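HMG-CoA Lyase (Bacillus subtilis subsp. subtilis, PDB 1YDO) belongs to the HMGL-like family of TIM-barrel proteins and folds as a barrel of parallel strands ringed by helices. Local coordinates at residues 97-111 and 137-151. Sequence-based numbering, arbitrary orientation.
Sequences EACVFMSASETHNRK and TTRAYLSTVFGCPYE
Backbone hydrogen bonds join A98 to T137 and R139, V100 to R139, weakly, and to Y141, M102 to Y141 and S143, and A104 N to S143 O (3.0 Å), pairing strands 97-103 and 137-143 in parallel. These are neighbouring strands of a TIM barrel, linked by a right-handed beta-alpha-beta crossover through helix 117-133. V100 and A140 face that helix, where branched, apolar V100 sets CG2 3.9 Å from A140 CB and packs on L124 and V127. On the barrel-interior face C99 CB lies at the edge of the Y141 ring, while the extended R139 chain (chi1 -176°) carries its guanidinium to a salt bridge with D231. T137 OG1 donates to E97 OE1 (2.9 Å) on the anti side, 23° out of the carboxylate plane; E97 OE2 is hydrogen-bonded to the Y44 hydroxyl.

S105 N-caps helix 106-110, its short hydroxyl accepting from H108 N. E151, long enough to reach this helix start, offers OE1 to both T107 N (2.9 Å) and T107 OG1 (2.7 Å), while a water joins its OE2 to E106 N. In apolar packing, T107 CG2 lies 3.6 Å from Y150 CB. K111 methylenes cross Y150 at about a right angle, CD 3.7 Å from Y150 OH.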
ATOM      1  N   GLU A  97      11.999 -12.469  25.204  1.00 42.10           N
ATOM      2  CA  GLU A  97      10.947 -11.524  25.546  1.00 41.90           C
ATOM      3  C   GLU A  97       9.548 -12.113  25.440  1.00 40.78           C
ATOM      4  O   GLU A  97       9.217 -12.817  24.492  1.00 40.36           O
ATOM      5  CB  GLU A  97      11.061 -10.258  24.671  1.00 42.79           C
ATOM      6  CG  GLU A  97       9.880  -9.283  24.805  1.00 45.34           C
ATOM      7  CD  GLU A  97      10.196  -7.866  24.342  1.00 46.44           C
ATOM      8  OE1 GLU A  97      10.954  -7.158  25.049  1.00 48.21           O
ATOM      9  OE2 GLU A  97       9.678  -7.457  23.279  1.00 47.32           O
ATOM     10  N   ALA A  98       8.734 -11.810  26.437  1.00 39.15           N
ATOM     11  CA  ALA A  98       7.375 -12.291  26.471  1.00 38.21           C
ATOM     12  C   ALA A  98       6.448 -11.162  26.074  1.00 37.20           C
ATOM     13  O   ALA A  98       6.621 -10.035  26.518  1.00 38.11           O
ATOM     14  CB  ALA A  98       7.042 -12.772  27.866  1.00 38.47           C
ATOM     15  N   CYS A  99       5.460 -11.447  25.242  1.00 37.96           N
ATOM     16  CA  CYS A  99       4.538 -10.399  24.828  1.00 38.79           C
ATOM     17  C   CYS A  99       3.140 -10.678  25.316  1.00 37.75           C
ATOM     18  O   CYS A  99       2.480 -11.582  24.812  1.00 38.50           O
ATOM     19  CB  CYS A  99       4.496 -10.307  23.307  1.00 40.27           C
ATOM     20  SG  CYS A  99       6.099 -10.365  22.479  1.00 44.46           S
ATOM     21  N   VAL A 100       2.674  -9.923  26.290  1.00 36.72           N
ATOM     22  CA  VAL A 100       1.317 -10.146  26.740  1.00 39.14           C
ATOM     23  C   VAL A 100       0.372  -9.463  25.751  1.00 40.66           C
ATOM     24  O   VAL A 100       0.824  -8.752  24.849  1.00 41.37           O
ATOM     25  CB  VAL A 100       1.092  -9.567  28.127  1.00 40.00           C
ATOM     26  CG1 VAL A 100       1.890 -10.372  29.137  1.00 39.76           C
ATOM     27  CG2 VAL A 100       1.494  -8.094  28.146  1.00 37.38           C
ATOM     28  N   PHE A 101      -0.930  -9.668  25.908  1.00 41.38           N
ATOM     29  CA  PHE A 101      -1.878  -9.057  24.997  1.00 42.55           C
ATOM     30  C   PHE A 101      -3.271  -8.955  25.563  1.00 44.82           C
ATOM     31  O   PHE A 101      -3.641  -9.671  26.493  1.00 44.38           O
ATOM     32  CB  PHE A 101      -1.963  -9.841  23.691  1.00 40.58           C
ATOM     33  CG  PHE A 101      -2.310 -11.284  23.872  1.00 39.80           C
ATOM     34  CD1 PHE A 101      -1.331 -12.202  24.241  1.00 41.33           C
ATOM     35  CD2 PHE A 101      -3.619 -11.729  23.716  1.00 39.54           C
ATOM     36  CE1 PHE A 101      -1.648 -13.547  24.459  1.00 40.92           C
ATOM     37  CE2 PHE A 101      -3.951 -13.074  23.932  1.00 38.98           C
ATOM     38  CZ  PHE A 101      -2.965 -13.980  24.305  1.00 39.25           C
HETATM   39  N   MSE A 102      -4.044  -8.045  24.982  1.00 47.74           N
HETATM   40  CA  MSE A 102      -5.429  -7.826  25.366  1.00 49.56           C
HETATM   41  C   MSE A 102      -6.041  -6.850  24.388  1.00 49.22           C
HETATM   42  O   MSE A 102      -5.340  -6.232  23.595  1.00 48.93           O
HETATM   43  CB  MSE A 102      -5.515  -7.263  26.784  1.00 52.48           C
HETATM   44  CG  MSE A 102      -5.049  -5.834  26.916  1.00 56.90           C
HETATM   45 SE   MSE A 102      -5.377  -5.153  28.695  1.00 64.17          SE
HETATM   46  CE  MSE A 102      -7.289  -4.804  28.523  1.00 60.67           C
ATOM     47  N   SER A 103      -7.355  -6.710  24.446  1.00 49.36           N
ATOM     48  CA  SER A 103      -8.033  -5.799  23.551  1.00 48.73           C
ATOM     49  C   SER A 103      -8.497  -4.526  24.257  1.00 48.92           C
ATOM     50  O   SER A 103      -8.841  -4.543  25.443  1.00 49.03           O
ATOM     51  CB  SER A 103      -9.225  -6.504  22.907  1.00 48.26           C
ATOM     52  OG  SER A 103      -9.936  -5.624  22.046  1.00 47.23           O
ATOM     53  N   ALA A 104      -8.484  -3.421  23.518  1.00 49.15           N
ATOM     54  CA  ALA A 104      -8.926  -2.136  24.045  1.00 49.29           C
ATOM     55  C   ALA A 104     -10.450  -2.176  24.138  1.00 49.90           C
ATOM     56  O   ALA A 104     -11.048  -1.632  25.067  1.00 48.13           O
ATOM     57  CB  ALA A 104      -8.485  -1.018  23.113  1.00 49.23           C
ATOM     58  N   SER A 105     -11.062  -2.827  23.149  1.00 51.55           N
ATOM     59  CA  SER A 105     -12.510  -2.989  23.080  1.00 52.51           C
ATOM     60  C   SER A 105     -12.949  -4.091  24.038  1.00 54.47           C
ATOM     61  O   SER A 105     -12.377  -5.190  24.049  1.00 54.24           O
ATOM     62  CB  SER A 105     -12.937  -3.355  21.658  1.00 50.67           C
ATOM     63  OG  SER A 105     -14.038  -4.239  21.674  1.00 47.63           O
ATOM     64  N   GLU A 106     -13.964  -3.804  24.847  1.00 56.54           N
ATOM     65  CA  GLU A 106     -14.465  -4.787  25.804  1.00 58.31           C
ATOM     66  C   GLU A 106     -15.023  -5.995  25.054  1.00 58.24           C
ATOM     67  O   GLU A 106     -14.668  -7.136  25.342  1.00 57.59           O
ATOM     68  CB  GLU A 106     -15.572  -4.167  26.665  1.00 61.02           C
ATOM     69  CG  GLU A 106     -15.897  -4.958  27.932  1.00 64.37           C
ATOM     70  CD  GLU A 106     -14.944  -4.656  29.067  1.00 67.20           C
ATOM     71  OE1 GLU A 106     -14.825  -5.505  29.988  1.00 69.80           O
ATOM     72  OE2 GLU A 106     -14.322  -3.565  29.050  1.00 67.20           O
ATOM     73  N   THR A 107     -15.892  -5.725  24.081  1.00 58.77           N
ATOM     74  CA  THR A 107     -16.524  -6.780  23.293  1.00 58.62           C
ATOM     75  C   THR A 107     -15.504  -7.689  22.621  1.00 58.69           C
ATOM     76  O   THR A 107     -15.621  -8.911  22.681  1.00 57.18           O
ATOM     77  CB  THR A 107     -17.446  -6.184  22.219  1.00 58.38           C
ATOM     78  OG1 THR A 107     -18.318  -5.226  22.829  1.00 58.39           O
ATOM     79  CG2 THR A 107     -18.286  -7.278  21.567  1.00 57.36           C
ATOM     80  N   HIS A 108     -14.506  -7.087  21.980  1.00 59.84           N
ATOM     81  CA  HIS A 108     -13.470  -7.852  21.301  1.00 60.80           C
ATOM     82  C   HIS A 108     -12.680  -8.692  22.291  1.00 61.67           C
ATOM     83  O   HIS A 108     -12.388  -9.858  22.046  1.00 61.31           O
ATOM     84  CB  HIS A 108     -12.501  -6.927  20.559  1.00 60.05           C
ATOM     85  CG  HIS A 108     -11.443  -7.659  19.790  1.00 59.26           C
ATOM     86  ND1 HIS A 108     -11.738  -8.485  18.720  1.00 59.49           N
ATOM     87  CD2 HIS A 108     -10.102  -7.699  19.929  1.00 58.40           C
ATOM     88  CE1 HIS A 108     -10.623  -8.992  18.238  1.00 57.73           C
ATOM     89  NE2 HIS A 108      -9.612  -8.534  18.951  1.00 58.36           N
ATOM     90  N   ASN A 109     -12.328  -8.082  23.411  1.00 63.27           N
ATOM     91  CA  ASN A 109     -11.557  -8.772  24.429  1.00 65.49           C
ATOM     92  C   ASN A 109     -12.343  -9.967  24.956  1.00 66.43           C
ATOM     93  O   ASN A 109     -11.883 -11.114  24.904  1.00 65.69           O
ATOM     94  CB  ASN A 109     -11.240  -7.813  25.578  1.00 65.96           C
ATOM     95  CG  ASN A 109     -10.059  -8.265  26.402  1.00 66.35           C
ATOM     96  OD1 ASN A 109     -10.082  -8.190  27.628  1.00 67.78           O
ATOM     97  ND2 ASN A 109      -9.008  -8.722  25.734  1.00 67.41           N
ATOM     98  N   ARG A 110     -13.538  -9.692  25.461  1.00 68.36           N
ATOM     99  CA  ARG A 110     -14.386 -10.746  26.004  1.00 70.26           C
ATOM    100  C   ARG A 110     -14.683 -11.827  24.966  1.00 70.35           C
ATOM    101  O   ARG A 110     -14.897 -12.989  25.314  1.00 69.95           O
ATOM    102  CB  ARG A 110     -15.695 -10.145  26.540  1.00 71.41           C
ATOM    103  CG  ARG A 110     -16.718 -11.180  27.009  1.00 73.07           C
ATOM    104  CD  ARG A 110     -17.477 -10.699  28.239  1.00 74.57           C
ATOM    105  NE  ARG A 110     -16.641 -10.692  29.436  1.00 76.22           N
ATOM    106  CZ  ARG A 110     -16.070 -11.775  29.957  1.00 77.81           C
ATOM    107  NH1 ARG A 110     -15.324 -11.679  31.053  1.00 78.69           N
ATOM    108  NH2 ARG A 110     -16.242 -12.960  29.381  1.00 78.38           N
ATOM    109  N   LYS A 111     -14.682 -11.451  23.691  1.00 70.62           N
ATOM    110  CA  LYS A 111     -14.959 -12.416  22.633  1.00 70.65           C
ATOM    111  C   LYS A 111     -13.678 -12.751  21.885  1.00 70.35           C
ATOM    112  O   LYS A 111     -13.601 -12.593  20.669  1.00 71.46           O
ATOM    113  CB  LYS A 111     -16.008 -11.850  21.664  1.00 71.37           C
ATOM    114  CG  LYS A 111     -16.650 -12.898  20.757  1.00 71.15           C
ATOM    115  CD  LYS A 111     -17.840 -12.323  20.008  1.00 71.50           C
ATOM    116  CE  LYS A 111     -18.577 -13.405  19.224  1.00 72.52           C
ATOM    117  NZ  LYS A 111     -19.723 -12.887  18.410  1.00 72.24           N
ATOM    118  N   THR A 137      12.452  -9.570  29.256  1.00 53.01           N
ATOM    119  CA  THR A 137      11.883  -8.294  28.838  1.00 51.04           C
ATOM    120  C   THR A 137      10.442  -8.501  28.405  1.00 47.99           C
ATOM    121  O   THR A 137      10.126  -9.490  27.754  1.00 47.27           O
ATOM    122  CB  THR A 137      12.675  -7.718  27.689  1.00 52.47           C
ATOM    123  OG1 THR A 137      12.774  -8.700  26.653  1.00 54.08           O
ATOM    124  CG2 THR A 137      14.073  -7.351  28.163  1.00 53.40           C
ATOM    125  N   THR A 138       9.569  -7.571  28.764  1.00 45.33           N
ATOM    126  CA  THR A 138       8.170  -7.714  28.408  1.00 43.16           C
ATOM    127  C   THR A 138       7.705  -6.677  27.412  1.00 41.70           C
ATOM    128  O   THR A 138       8.244  -5.573  27.340  1.00 40.40           O
ATOM    129  CB  THR A 138       7.264  -7.603  29.635  1.00 43.72           C
ATOM    130  OG1 THR A 138       7.387  -6.287  30.199  1.00 46.50           O
ATOM    131  CG2 THR A 138       7.634  -8.665  30.666  1.00 42.15           C
ATOM    132  N   ARG A 139       6.666  -7.044  26.670  1.00 40.48           N
ATOM    133  CA  ARG A 139       6.072  -6.186  25.664  1.00 38.94           C
ATOM    134  C   ARG A 139       4.578  -6.452  25.648  1.00 38.56           C
ATOM    135  O   ARG A 139       4.160  -7.603  25.746  1.00 38.45           O
ATOM    136  CB  ARG A 139       6.663  -6.521  24.306  1.00 37.87           C
ATOM    137  CG  ARG A 139       6.201  -5.626  23.203  1.00 35.40           C
ATOM    138  CD  ARG A 139       6.424  -6.305  21.883  1.00 34.37           C
ATOM    139  NE  ARG A 139       6.343  -5.365  20.781  1.00 35.15           N
ATOM    140  CZ  ARG A 139       6.215  -5.718  19.514  1.00 35.11           C
ATOM    141  NH1 ARG A 139       6.143  -7.004  19.197  1.00 34.25           N
ATOM    142  NH2 ARG A 139       6.181  -4.779  18.577  1.00 34.75           N
ATOM    143  N   ALA A 140       3.781  -5.394  25.515  1.00 39.22           N
ATOM    144  CA  ALA A 140       2.329  -5.522  25.493  1.00 39.85           C
ATOM    145  C   ALA A 140       1.759  -5.289  24.093  1.00 41.15           C
ATOM    146  O   ALA A 140       2.231  -4.435  23.340  1.00 40.94           O
ATOM    147  CB  ALA A 140       1.698  -4.546  26.491  1.00 39.62           C
ATOM    148  N   TYR A 141       0.726  -6.057  23.770  1.00 41.25           N
ATOM    149  CA  TYR A 141       0.061  -5.989  22.486  1.00 41.55           C
ATOM    150  C   TYR A 141      -1.363  -5.518  22.680  1.00 39.88           C
ATOM    151  O   TYR A 141      -2.251  -6.331  22.918  1.00 40.89           O
ATOM    152  CB  TYR A 141       0.029  -7.378  21.864  1.00 45.52           C
ATOM    153  CG  TYR A 141       0.904  -7.540  20.657  1.00 48.56           C
ATOM    154  CD1 TYR A 141       0.684  -6.774  19.520  1.00 49.75           C
ATOM    155  CD2 TYR A 141       1.949  -8.470  20.645  1.00 49.90           C
ATOM    156  CE1 TYR A 141       1.472  -6.920  18.406  1.00 51.44           C
ATOM    157  CE2 TYR A 141       2.750  -8.629  19.526  1.00 50.21           C
ATOM    158  CZ  TYR A 141       2.502  -7.848  18.413  1.00 51.73           C
ATOM    159  OH  TYR A 141       3.272  -7.978  17.290  1.00 55.66           O
ATOM    160  N   LEU A 142      -1.597  -4.219  22.593  1.00 37.53           N
ATOM    161  CA  LEU A 142      -2.952  -3.712  22.758  1.00 35.25           C
ATOM    162  C   LEU A 142      -3.623  -3.751  21.382  1.00 34.33           C
ATOM    163  O   LEU A 142      -3.169  -3.103  20.446  1.00 35.05           O
ATOM    164  CB  LEU A 142      -2.894  -2.284  23.283  1.00 35.12           C
ATOM    165  CG  LEU A 142      -4.026  -1.870  24.213  1.00 36.33           C
ATOM    166  CD1 LEU A 142      -3.904  -0.383  24.501  1.00 37.13           C
ATOM    167  CD2 LEU A 142      -5.367  -2.179  23.587  1.00 36.59           C
ATOM    168  N   SER A 143      -4.703  -4.506  21.247  1.00 32.73           N
ATOM    169  CA  SER A 143      -5.343  -4.590  19.954  1.00 32.58           C
ATOM    170  C   SER A 143      -6.613  -3.777  19.882  1.00 34.98           C
ATOM    171  O   SER A 143      -7.073  -3.233  20.884  1.00 35.33           O
ATOM    172  CB  SER A 143      -5.649  -6.037  19.589  1.00 32.13           C
ATOM    173  OG  SER A 143      -6.546  -6.606  20.508  1.00 32.14           O
ATOM    174  N   THR A 144      -7.155  -3.695  18.668  1.00 37.20           N
ATOM    175  CA  THR A 144      -8.375  -2.967  18.358  1.00 39.19           C
ATOM    176  C   THR A 144      -8.330  -1.505  18.823  1.00 40.18           C
ATOM    177  O   THR A 144      -9.343  -0.950  19.248  1.00 40.85           O
ATOM    178  CB  THR A 144      -9.605  -3.713  18.947  1.00 40.18           C
ATOM    179  OG1 THR A 144     -10.804  -3.191  18.370  1.00 43.32           O
ATOM    180  CG2 THR A 144      -9.671  -3.557  20.442  1.00 39.92           C
ATOM    181  N   VAL A 145      -7.158  -0.873  18.713  1.00 40.53           N
ATOM    182  CA  VAL A 145      -7.011   0.515  19.131  1.00 41.14           C
ATOM    183  C   VAL A 145      -7.507   1.499  18.078  1.00 41.56           C
ATOM    184  O   VAL A 145      -7.799   2.650  18.391  1.00 41.36           O
ATOM    185  CB  VAL A 145      -5.540   0.855  19.476  1.00 41.01           C
ATOM    186  CG1 VAL A 145      -5.022  -0.097  20.521  1.00 40.55           C
ATOM    187  CG2 VAL A 145      -4.684   0.793  18.249  1.00 42.65           C
ATOM    188  N   PHE A 146      -7.616   1.044  16.834  1.00 42.38           N
ATOM    189  CA  PHE A 146      -8.090   1.902  15.746  1.00 43.06           C
ATOM    190  C   PHE A 146      -9.462   1.471  15.251  1.00 44.74           C
ATOM    191  O   PHE A 146      -9.778   1.631  14.073  1.00 45.57           O
ATOM    192  CB  PHE A 146      -7.113   1.868  14.573  1.00 40.64           C
ATOM    193  CG  PHE A 146      -5.820   2.559  14.847  1.00 38.84           C
ATOM    194  CD1 PHE A 146      -5.772   3.938  14.942  1.00 37.73           C
ATOM    195  CD2 PHE A 146      -4.645   1.829  15.026  1.00 39.44           C
ATOM    196  CE1 PHE A 146      -4.569   4.584  15.214  1.00 37.48           C
ATOM    197  CE2 PHE A 146      -3.431   2.469  15.300  1.00 38.12           C
ATOM    198  CZ  PHE A 146      -3.395   3.846  15.394  1.00 36.90           C
ATOM    199  N   GLY A 147     -10.273   0.922  16.148  1.00 45.85           N
ATOM    200  CA  GLY A 147     -11.594   0.491  15.750  1.00 46.92           C
ATOM    201  C   GLY A 147     -11.785  -0.975  16.044  1.00 48.16           C
ATOM    202  O   GLY A 147     -10.837  -1.756  15.968  1.00 47.92           O
ATOM    203  N   CYS A 148     -13.018  -1.347  16.372  1.00 49.98           N
ATOM    204  CA  CYS A 148     -13.362  -2.724  16.695  1.00 51.91           C
ATOM    205  C   CYS A 148     -14.298  -3.342  15.667  1.00 52.13           C
ATOM    206  O   CYS A 148     -15.159  -2.670  15.113  1.00 53.12           O
ATOM    207  CB  CYS A 148     -14.023  -2.776  18.078  1.00 53.64           C
ATOM    208  SG  CYS A 148     -14.548  -4.435  18.622  1.00 57.60           S
ATOM    209  N   PRO A 149     -14.138  -4.642  15.400  1.00 52.32           N
ATOM    210  CA  PRO A 149     -15.016  -5.293  14.429  1.00 53.56           C
ATOM    211  C   PRO A 149     -16.449  -5.422  14.974  1.00 54.83           C
ATOM    212  O   PRO A 149     -17.413  -5.619  14.222  1.00 55.49           O
ATOM    213  CB  PRO A 149     -14.341  -6.651  14.222  1.00 52.61           C
ATOM    214  CG  PRO A 149     -13.727  -6.924  15.549  1.00 51.97           C
ATOM    215  CD  PRO A 149     -13.122  -5.582  15.906  1.00 52.21           C
ATOM    216  N   TYR A 150     -16.574  -5.295  16.291  1.00 54.94           N
ATOM    217  CA  TYR A 150     -17.857  -5.409  16.965  1.00 55.01           C
ATOM    218  C   TYR A 150     -18.376  -4.052  17.436  1.00 55.38           C
ATOM    219  O   TYR A 150     -19.481  -3.641  17.075  1.00 56.05           O
ATOM    220  CB  TYR A 150     -17.721  -6.344  18.165  1.00 54.70           C
ATOM    221  CG  TYR A 150     -17.159  -7.712  17.827  1.00 54.63           C
ATOM    222  CD1 TYR A 150     -16.121  -8.256  18.577  1.00 53.31           C
ATOM    223  CD2 TYR A 150     -17.700  -8.480  16.793  1.00 55.05           C
ATOM    224  CE1 TYR A 150     -15.640  -9.524  18.322  1.00 53.17           C
ATOM    225  CE2 TYR A 150     -17.227  -9.757  16.524  1.00 54.63           C
ATOM    226  CZ  TYR A 150     -16.194 -10.270  17.302  1.00 54.98           C
ATOM    227  OH  TYR A 150     -15.744 -11.547  17.085  1.00 55.79           O
ATOM    228  N   GLU A 151     -17.580  -3.355  18.237  1.00 54.60           N
ATOM    229  CA  GLU A 151     -17.985  -2.054  18.744  1.00 55.18           C
ATOM    230  C   GLU A 151     -17.761  -0.965  17.713  1.00 56.53           C
ATOM    231  O   GLU A 151     -18.127   0.187  17.923  1.00 55.92           O
ATOM    232  CB  GLU A 151     -17.214  -1.714  20.016  1.00 53.46           C
ATOM    233  CG  GLU A 151     -17.411  -2.709  21.126  1.00 51.05           C
ATOM    234  CD  GLU A 151     -16.834  -2.234  22.436  1.00 50.48           C
ATOM    235  OE1 GLU A 151     -16.830  -3.024  23.400  1.00 50.93           O
ATOM    236  OE2 GLU A 151     -16.391  -1.070  22.505  1.00 51.10           O
TER
HETATM  237  O   HOH W   1     -14.880  -1.021  24.649  1.00 30.41           O